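Local coordinates for protein mirolysin (Tannerella forsythia, PDB 6R7V) that probably cleaves proteins as a zinc-dependent metallopeptidase of the pappalysin family, captured here as a zymogen kept latent by a cysteine switch, at residues 87-101 / 276-288. The protein carries 1 engineered substitution. Residues are numbered along the deposited sequence; the frame is centred on the assembly and turned at random.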
# COMPACT_ATOMS: atom_id res chain seq x y z
N ASN A 87 -18.04 -11.73 0.11
CA ASN A 87 -18.78 -10.61 0.70
C ASN A 87 -18.91 -9.41 -0.26
O ASN A 87 -19.69 -8.50 0.03
CB ASN A 87 -18.11 -10.08 1.98
CG ASN A 87 -18.03 -11.01 3.16
OD1 ASN A 87 -18.56 -12.12 3.15
ND2 ASN A 87 -17.35 -10.55 4.21
N THR A 88 -18.13 -9.37 -1.37
CA THR A 88 -18.24 -8.23 -2.29
C THR A 88 -19.68 -8.18 -2.83
O THR A 88 -20.14 -9.22 -3.31
CB THR A 88 -17.25 -8.34 -3.44
OG1 THR A 88 -15.94 -8.53 -2.92
CG2 THR A 88 -17.25 -7.08 -4.33
N PRO A 89 -20.44 -7.06 -2.72
CA PRO A 89 -21.81 -7.05 -3.29
C PRO A 89 -21.79 -7.50 -4.75
O PRO A 89 -20.87 -7.12 -5.48
CB PRO A 89 -22.24 -5.59 -3.16
CG PRO A 89 -21.41 -5.07 -2.00
CD PRO A 89 -20.07 -5.74 -2.17
N SER A 90 -22.76 -8.32 -5.15
CA SER A 90 -22.82 -8.86 -6.52
C SER A 90 -22.74 -7.75 -7.55
O SER A 90 -22.13 -7.98 -8.58
CB SER A 90 -24.08 -9.69 -6.73
OG SER A 90 -25.22 -8.90 -6.45
N ALA A 91 -23.31 -6.55 -7.26
CA ALA A 91 -23.24 -5.43 -8.21
C ALA A 91 -21.81 -4.94 -8.47
O ALA A 91 -21.56 -4.35 -9.53
CB ALA A 91 -24.11 -4.28 -7.75
N PHE A 92 -20.87 -5.20 -7.54
CA PHE A 92 -19.47 -4.78 -7.70
C PHE A 92 -18.53 -5.96 -7.95
O PHE A 92 -17.38 -5.75 -8.37
CB PHE A 92 -18.99 -4.04 -6.46
CG PHE A 92 -19.59 -2.69 -6.12
CD1 PHE A 92 -19.73 -1.70 -7.10
CD2 PHE A 92 -19.95 -2.38 -4.81
CE1 PHE A 92 -20.22 -0.43 -6.76
CE2 PHE A 92 -20.46 -1.13 -4.49
CZ PHE A 92 -20.56 -0.15 -5.46
N ALA A 93 -18.97 -7.22 -7.66
CA ALA A 93 -18.09 -8.38 -7.80
C ALA A 93 -17.58 -8.53 -9.23
O ALA A 93 -16.44 -8.93 -9.42
CB ALA A 93 -18.80 -9.65 -7.36
N ASN A 94 -18.39 -8.14 -10.22
CA ASN A 94 -18.03 -8.21 -11.64
C ASN A 94 -16.95 -7.16 -12.01
O ASN A 94 -16.27 -7.32 -13.03
CB ASN A 94 -19.29 -8.04 -12.51
CG ASN A 94 -20.35 -7.14 -11.89
OD1 ASN A 94 -20.13 -5.95 -11.66
ND2 ASN A 94 -21.52 -7.71 -11.60
N LEU A 95 -16.72 -6.15 -11.14
CA LEU A 95 -15.67 -5.15 -11.35
C LEU A 95 -14.41 -5.50 -10.59
O LEU A 95 -13.39 -4.81 -10.76
CB LEU A 95 -16.12 -3.73 -10.88
CG LEU A 95 -17.40 -3.19 -11.48
CD1 LEU A 95 -17.77 -1.85 -10.81
CD2 LEU A 95 -17.22 -2.96 -12.97
N ALA A 96 -14.44 -6.57 -9.80
CA ALA A 96 -13.30 -6.90 -8.95
C ALA A 96 -12.12 -7.42 -9.75
O ALA A 96 -12.29 -8.15 -10.73
CB ALA A 96 -13.72 -7.93 -7.92
N GLY A 97 -10.93 -7.02 -9.32
CA GLY A 97 -9.71 -7.37 -10.00
C GLY A 97 -8.84 -8.34 -9.24
O GLY A 97 -8.82 -8.41 -8.00
N ASN A 98 -8.08 -9.10 -10.02
CA ASN A 98 -7.09 -10.07 -9.58
C ASN A 98 -5.77 -9.47 -10.04
O ASN A 98 -5.51 -9.48 -11.23
CB ASN A 98 -7.38 -11.40 -10.27
CG ASN A 98 -6.36 -12.46 -9.99
OD1 ASN A 98 -5.26 -12.21 -9.48
ND2 ASN A 98 -6.73 -13.69 -10.36
N ALA A 99 -4.97 -8.90 -9.11
CA ALA A 99 -3.77 -8.18 -9.54
C ALA A 99 -2.71 -9.09 -10.07
O ALA A 99 -1.82 -8.60 -10.75
CB ALA A 99 -3.20 -7.37 -8.38
N ASN A 100 -2.74 -10.39 -9.73
CA ASN A 100 -1.73 -11.32 -10.20
C ASN A 100 -0.32 -10.81 -9.83
O ASN A 100 0.64 -10.81 -10.62
CB ASN A 100 -1.89 -11.62 -11.69
CG ASN A 100 -0.98 -12.70 -12.23
OD1 ASN A 100 -0.53 -13.58 -11.49
ND2 ASN A 100 -0.67 -12.63 -13.51
N ILE A 101 -0.22 -10.33 -8.57
CA ILE A 101 1.01 -9.89 -7.95
C ILE A 101 1.20 -10.78 -6.72
O ILE A 101 0.29 -10.89 -5.89
CB ILE A 101 0.94 -8.39 -7.58
CG1 ILE A 101 0.79 -7.52 -8.83
CG2 ILE A 101 2.20 -7.97 -6.80
CD1 ILE A 101 0.53 -5.99 -8.55
N ASN A 276 -12.86 -5.80 0.78
CA ASN A 276 -12.74 -7.10 0.12
C ASN A 276 -12.46 -7.01 -1.39
O ASN A 276 -12.51 -8.06 -2.05
CB ASN A 276 -13.99 -7.98 0.37
CG ASN A 276 -15.26 -7.20 0.11
OD1 ASN A 276 -15.45 -6.68 -0.98
ND2 ASN A 276 -16.12 -7.06 1.13
N LEU A 277 -12.09 -5.82 -1.94
CA LEU A 277 -11.70 -5.83 -3.35
C LEU A 277 -10.83 -4.68 -3.76
O LEU A 277 -10.85 -3.57 -3.16
CB LEU A 277 -12.91 -5.88 -4.35
CG LEU A 277 -13.57 -4.53 -4.69
CD1 LEU A 277 -14.44 -4.65 -5.96
CD2 LEU A 277 -14.43 -4.00 -3.55
N PHE A 278 -10.06 -4.97 -4.83
CA PHE A 278 -9.53 -3.99 -5.76
C PHE A 278 -10.36 -4.09 -7.00
O PHE A 278 -10.89 -5.18 -7.28
CB PHE A 278 -8.06 -4.25 -6.16
CG PHE A 278 -7.02 -3.96 -5.10
CD1 PHE A 278 -6.77 -2.65 -4.67
CD2 PHE A 278 -6.22 -4.98 -4.60
CE1 PHE A 278 -5.76 -2.38 -3.75
CE2 PHE A 278 -5.21 -4.72 -3.67
CZ PHE A 278 -5.01 -3.42 -3.23
N THR A 279 -10.43 -3.05 -7.80
CA THR A 279 -11.12 -3.17 -9.08
C THR A 279 -10.16 -3.58 -10.20
O THR A 279 -8.93 -3.45 -10.07
CB THR A 279 -11.79 -1.87 -9.49
OG1 THR A 279 -10.81 -0.89 -9.82
CG2 THR A 279 -12.77 -1.35 -8.49
N LYS A 280 -10.71 -3.97 -11.36
CA LYS A 280 -9.86 -4.24 -12.53
C LYS A 280 -9.05 -2.98 -12.93
O LYS A 280 -7.90 -3.11 -13.34
CB LYS A 280 -10.72 -4.68 -13.71
CG LYS A 280 -11.35 -6.06 -13.46
CD LYS A 280 -12.39 -6.40 -14.53
CE LYS A 280 -13.02 -7.74 -14.26
NZ LYS A 280 -14.13 -8.01 -15.22
N GLY A 281 -9.67 -1.80 -12.85
CA GLY A 281 -8.96 -0.57 -13.19
C GLY A 281 -7.80 -0.28 -12.26
O GLY A 281 -6.75 0.21 -12.70
N GLN A 282 -7.98 -0.55 -10.95
CA GLN A 282 -6.88 -0.37 -10.01
C GLN A 282 -5.77 -1.37 -10.31
O GLN A 282 -4.62 -0.98 -10.31
CB GLN A 282 -7.38 -0.55 -8.56
CG GLN A 282 -8.25 0.62 -8.08
CD GLN A 282 -8.88 0.29 -6.75
OE1 GLN A 282 -9.35 -0.83 -6.51
NE2 GLN A 282 -8.87 1.27 -5.82
N VAL A 283 -6.12 -2.64 -10.60
CA VAL A 283 -5.13 -3.66 -11.00
C VAL A 283 -4.30 -3.18 -12.21
O VAL A 283 -3.07 -3.36 -12.23
CB VAL A 283 -5.85 -4.99 -11.33
CG1 VAL A 283 -4.93 -5.92 -12.13
CG2 VAL A 283 -6.31 -5.64 -10.04
N GLU A 284 -4.96 -2.66 -13.23
CA GLU A 284 -4.25 -2.17 -14.42
C GLU A 284 -3.23 -1.12 -14.04
O GLU A 284 -2.09 -1.17 -14.53
CB GLU A 284 -5.23 -1.60 -15.45
CG GLU A 284 -6.12 -2.63 -16.14
CD GLU A 284 -7.15 -1.99 -17.05
OE1 GLU A 284 -6.81 -1.69 -18.21
OE2 GLU A 284 -8.30 -1.78 -16.59
N ARG A 285 -3.60 -0.18 -13.16
CA ARG A 285 -2.70 0.88 -12.77
C ARG A 285 -1.49 0.30 -12.02
O ARG A 285 -0.36 0.70 -12.28
CB ARG A 285 -3.44 1.91 -11.92
CG ARG A 285 -2.55 2.95 -11.29
CD ARG A 285 -1.80 3.80 -12.29
NE ARG A 285 -2.68 4.76 -12.91
CZ ARG A 285 -2.62 6.07 -12.69
NH1 ARG A 285 -1.67 6.59 -11.94
NH2 ARG A 285 -3.49 6.87 -13.27
N MET A 286 -1.73 -0.62 -11.09
CA MET A 286 -0.63 -1.21 -10.30
C MET A 286 0.32 -2.01 -11.19
O MET A 286 1.54 -1.86 -11.10
CB MET A 286 -1.22 -2.10 -9.19
CG MET A 286 -1.99 -1.28 -8.16
SD MET A 286 -2.35 -2.24 -6.65
CE MET A 286 -3.68 -3.32 -7.29
N ARG A 287 -0.23 -2.82 -12.10
CA ARG A 287 0.64 -3.65 -12.92
C ARG A 287 1.46 -2.85 -13.94
O ARG A 287 2.54 -3.28 -14.35
CB ARG A 287 -0.18 -4.68 -13.68
CG ARG A 287 -0.83 -5.71 -12.74
CD ARG A 287 -1.63 -6.73 -13.54
NE ARG A 287 -0.80 -7.48 -14.50
CZ ARG A 287 -0.00 -8.49 -14.17
NH1 ARG A 287 0.07 -8.92 -12.91
NH2 ARG A 287 0.73 -9.09 -15.10
N SER A 288 0.92 -1.67 -14.31
CA SER A 288 1.59 -0.82 -15.30
C SER A 288 2.98 -0.36 -14.85
O SER A 288 3.84 -0.09 -15.70
CB SER A 288 0.72 0.39 -15.64
OG SER A 288 0.70 1.36 -14.61
O HOH W 1 -15.36 -8.16 3.80
O HOH W 2 -18.85 -5.92 1.11
O HOH W 3 -10.06 -7.94 -5.51
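N87 meets N276 mainly through two waters, both of which accept from N276 ND2. Next along, T88 OG1 sits 2.7 Å from N276 OD1, but its proton could go to Q85 O instead, and R80 also reaches this hydroxyl. Within the type I turn A93–A96, N94 O accepts from K280 NZ (3.1 Å); the lysine chain, extended beyond CG, runs past A96 O to get there. Two bonds flank A96 and T279 and together make a single beta bridge: K280 N to L95 O (2.9 Å) and the nearly straight G97 N to F278 O (2.7 Å, 168°). T279 and Q282 form a capping box on helix 280-288, with D234 also bonded to T279 OG1. A96 CB rests on L277 CD1. Farther on, V283 splays both methyls against A99, each 3.6 Å from A99 CA. R287, bent at chi3 (60°), aims NH1 at A99 O (2.9 Å) and, more weakly, at N100 O; its guanidinium and the N100 side-chain amide, which bonds T44, have planes 5° apart. R287 NH2 goes to P41 O and S43 O. M286 CE meets A99 CB, and M286 CB meets I101 CD1, where strand 101-105 begins. Residues 94-100 are thus gripped by their peptide groups: K280 N and both cations bond main-chain carbonyls.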